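Local structure of probable hydrogenase maturation factor HypB (Methanocaldococcus jannaschii, 2HF9) at residues Asp64-Ala69 with Phe217-Val222. The protein binds GTP, probably hydrolyses it slowly, and probably helps insert nickel into the metal centre of [NiFe] hydrogenases during their maturation. Residues are numbered along the deposited sequence; the frame is centred on the assembly and turned at random.
Sequences DKYKIA and FIEKSV
Lys65 and Tyr66 both reach the carboxylate of Glu219, one for each oxygen, and this polar exchange carries most of the contact. The ionic part is a salt bridge of 2.8 Å from Lys65 NZ to Glu219 OE2. Lys65 NZ approaches from above the carboxylate, 46° out of its plane, and also stands 3.2 Å from Glu219 OE1. The lysine chain is extended beyond CG, which lets its amine span the gap to the glutamate, the two side chains coming from opposite directions.

The hydrogen bond runs from Tyr66 OH to Glu219 OE1 and, at 2.5 Å, is very short. Glu219 CD lies at the edge of the tyrosine ring, in its plane, whereas the carboxylate is turned 50° against that ring. A bend at chi2 (-81°) brings the glutamate head to both donors although its CB does not aim at them. With both oxygens engaged, rotation of the carboxylate is probably restricted, and the nearby ammonium is likely to favour its ionised form. A glutamine here would probably leave Lys65 without its countercharge and Tyr66 with a weaker acceptor.

Apolar contacts are sparser. The lysine chain runs along one face of the Tyr66 ring, with Lys65 CG 3.7 Å above the ring plane and offset toward the rim. Val222 CG1 approaches Tyr66 CE2 obliquely at 4.3 Å; both side chains also touch Leu121 of strand 121-125.

Only 179 Å² is buried, in keeping with a surface contact away from the nucleotide and metal sites. It ties the loop entering strand 68-74 to helix 211-224, which packs on the central parallel sheet, as expected of the alpha/beta P-loop NTPase fold of this SIMIBI-class G3E GTPase, where helices flank a parallel sheet.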
loop_
_atom_site.group_PDB
_atom_site.type_symbol
_atom_site.label_atom_id
_atom_site.label_comp_id
_atom_site.label_asym_id
_atom_site.label_seq_id
_atom_site.Cartn_x
_atom_site.Cartn_y
_atom_site.Cartn_z
ATOM N N ASP A 64 18.938 -23.504 9.716
ATOM C CA ASP A 64 19.637 -24.636 10.343
ATOM C C ASP A 64 18.813 -25.921 10.268
ATOM O O ASP A 64 19.355 -27.027 10.327
ATOM C CB ASP A 64 19.983 -24.319 11.804
ATOM C CG ASP A 64 18.746 -24.062 12.660
ATOM O OD1 ASP A 64 18.383 -22.883 12.844
ATOM O OD2 ASP A 64 18.126 -25.035 13.143
ATOM N N LYS A 65 17.501 -25.753 10.131
ATOM C CA LYS A 65 16.545 -26.849 10.159
ATOM C C LYS A 65 15.969 -27.114 8.771
ATOM O O LYS A 65 15.644 -28.257 8.441
ATOM C CB LYS A 65 15.420 -26.511 11.140
ATOM C CG LYS A 65 14.448 -27.638 11.446
ATOM C CD LYS A 65 13.576 -27.257 12.632
ATOM C CE LYS A 65 12.461 -28.254 12.847
ATOM N NZ LYS A 65 11.555 -27.819 13.947
ATOM N N TYR A 66 15.848 -26.058 7.967
ATOM C CA TYR A 66 15.225 -26.150 6.645
ATOM C C TYR A 66 16.075 -25.513 5.558
ATOM O O TYR A 66 16.768 -24.521 5.795
ATOM C CB TYR A 66 13.864 -25.456 6.641
ATOM C CG TYR A 66 12.862 -26.002 7.625
ATOM C CD1 TYR A 66 12.606 -25.342 8.826
ATOM C CD2 TYR A 66 12.163 -27.177 7.354
ATOM C CE1 TYR A 66 11.675 -25.840 9.733
ATOM C CE2 TYR A 66 11.235 -27.683 8.251
ATOM C CZ TYR A 66 10.996 -27.011 9.436
ATOM O OH TYR A 66 10.078 -27.515 10.320
ATOM N N LYS A 67 15.997 -26.083 4.360
ATOM C CA LYS A 67 16.548 -25.451 3.166
ATOM C C LYS A 67 15.469 -24.527 2.608
ATOM O O LYS A 67 14.346 -24.958 2.334
ATOM C CB LYS A 67 16.963 -26.504 2.137
ATOM C CG LYS A 67 18.094 -27.415 2.617
ATOM C CD LYS A 67 18.209 -28.654 1.747
ATOM C CE LYS A 67 19.063 -29.723 2.407
ATOM N NZ LYS A 67 19.014 -30.989 1.621
ATOM N N ILE A 68 15.808 -23.253 2.462
ATOM C CA ILE A 68 14.805 -22.229 2.183
ATOM C C ILE A 68 15.042 -21.546 0.837
ATOM O O ILE A 68 16.169 -21.175 0.500
ATOM C CB ILE A 68 14.737 -21.178 3.330
ATOM C CG1 ILE A 68 14.401 -21.858 4.665
ATOM C CG2 ILE A 68 13.704 -20.085 3.019
ATOM C CD1 ILE A 68 14.843 -21.075 5.894
ATOM N N ALA A 69 13.962 -21.408 0.071
ATOM C CA ALA A 69 13.969 -20.642 -1.168
ATOM C C ALA A 69 12.979 -19.496 -1.044
ATOM O O ALA A 69 12.027 -19.575 -0.263
ATOM C CB ALA A 69 13.598 -21.526 -2.349
ATOM N N PHE A 217 3.868 -20.418 14.127
ATOM C CA PHE A 217 2.953 -20.556 12.995
ATOM C C PHE A 217 3.593 -21.301 11.828
ATOM O O PHE A 217 2.962 -22.181 11.241
ATOM C CB PHE A 217 2.420 -19.195 12.521
ATOM C CG PHE A 217 1.563 -19.283 11.285
ATOM C CD1 PHE A 217 0.215 -19.617 11.382
ATOM C CD2 PHE A 217 2.111 -19.063 10.021
ATOM C CE1 PHE A 217 -0.582 -19.717 10.240
ATOM C CE2 PHE A 217 1.318 -19.163 8.872
ATOM C CZ PHE A 217 -0.029 -19.493 8.986
ATOM N N ILE A 218 4.831 -20.938 11.490
ATOM C CA ILE A 218 5.551 -21.589 10.390
ATOM C C ILE A 218 5.678 -23.097 10.642
ATOM O O ILE A 218 5.342 -23.912 9.773
ATOM C CB ILE A 218 6.965 -20.960 10.137
ATOM C CG1 ILE A 218 6.877 -19.455 9.817
ATOM C CG2 ILE A 218 7.720 -21.720 9.039
ATOM C CD1 ILE A 218 6.125 -19.092 8.543
ATOM N N GLU A 219 6.139 -23.454 11.840
ATOM C CA GLU A 219 6.368 -24.853 12.206
ATOM C C GLU A 219 5.082 -25.675 12.250
ATOM O O GLU A 219 5.048 -26.798 11.739
ATOM C CB GLU A 219 7.115 -24.948 13.539
ATOM C CG GLU A 219 8.561 -24.454 13.479
ATOM C CD GLU A 219 9.531 -25.483 12.914
ATOM O OE1 GLU A 219 9.091 -26.495 12.324
ATOM O OE2 GLU A 219 10.749 -25.272 13.063
ATOM N N LYS A 220 4.038 -25.112 12.863
ATOM C CA LYS A 220 2.712 -25.733 12.907
ATOM C C LYS A 220 2.170 -25.996 11.502
ATOM O O LYS A 220 1.617 -27.068 11.236
ATOM C CB LYS A 220 1.732 -24.860 13.700
ATOM C CG LYS A 220 0.335 -25.454 13.879
ATOM C CD LYS A 220 -0.536 -24.549 14.742
ATOM C CE LYS A 220 -1.920 -25.143 14.968
ATOM N NZ LYS A 220 -2.823 -24.963 13.792
ATOM N N SER A 221 2.345 -25.017 10.613
ATOM C CA SER A 221 1.903 -25.125 9.220
ATOM C C SER A 221 2.605 -26.262 8.481
ATOM O O SER A 221 1.967 -27.011 7.735
ATOM C CB SER A 221 2.127 -23.804 8.479
ATOM O OG SER A 221 1.342 -22.768 9.037
ATOM N N VAL A 222 3.913 -26.383 8.698
ATOM C CA VAL A 222 4.709 -27.458 8.105
ATOM C C VAL A 222 4.185 -28.820 8.568
ATOM O O VAL A 222 3.950 -29.713 7.750
ATOM C CB VAL A 222 6.225 -27.299 8.424
ATOM C CG1 VAL A 222 7.023 -28.518 7.960
ATOM C CG2 VAL A 222 6.779 -26.039 7.773
#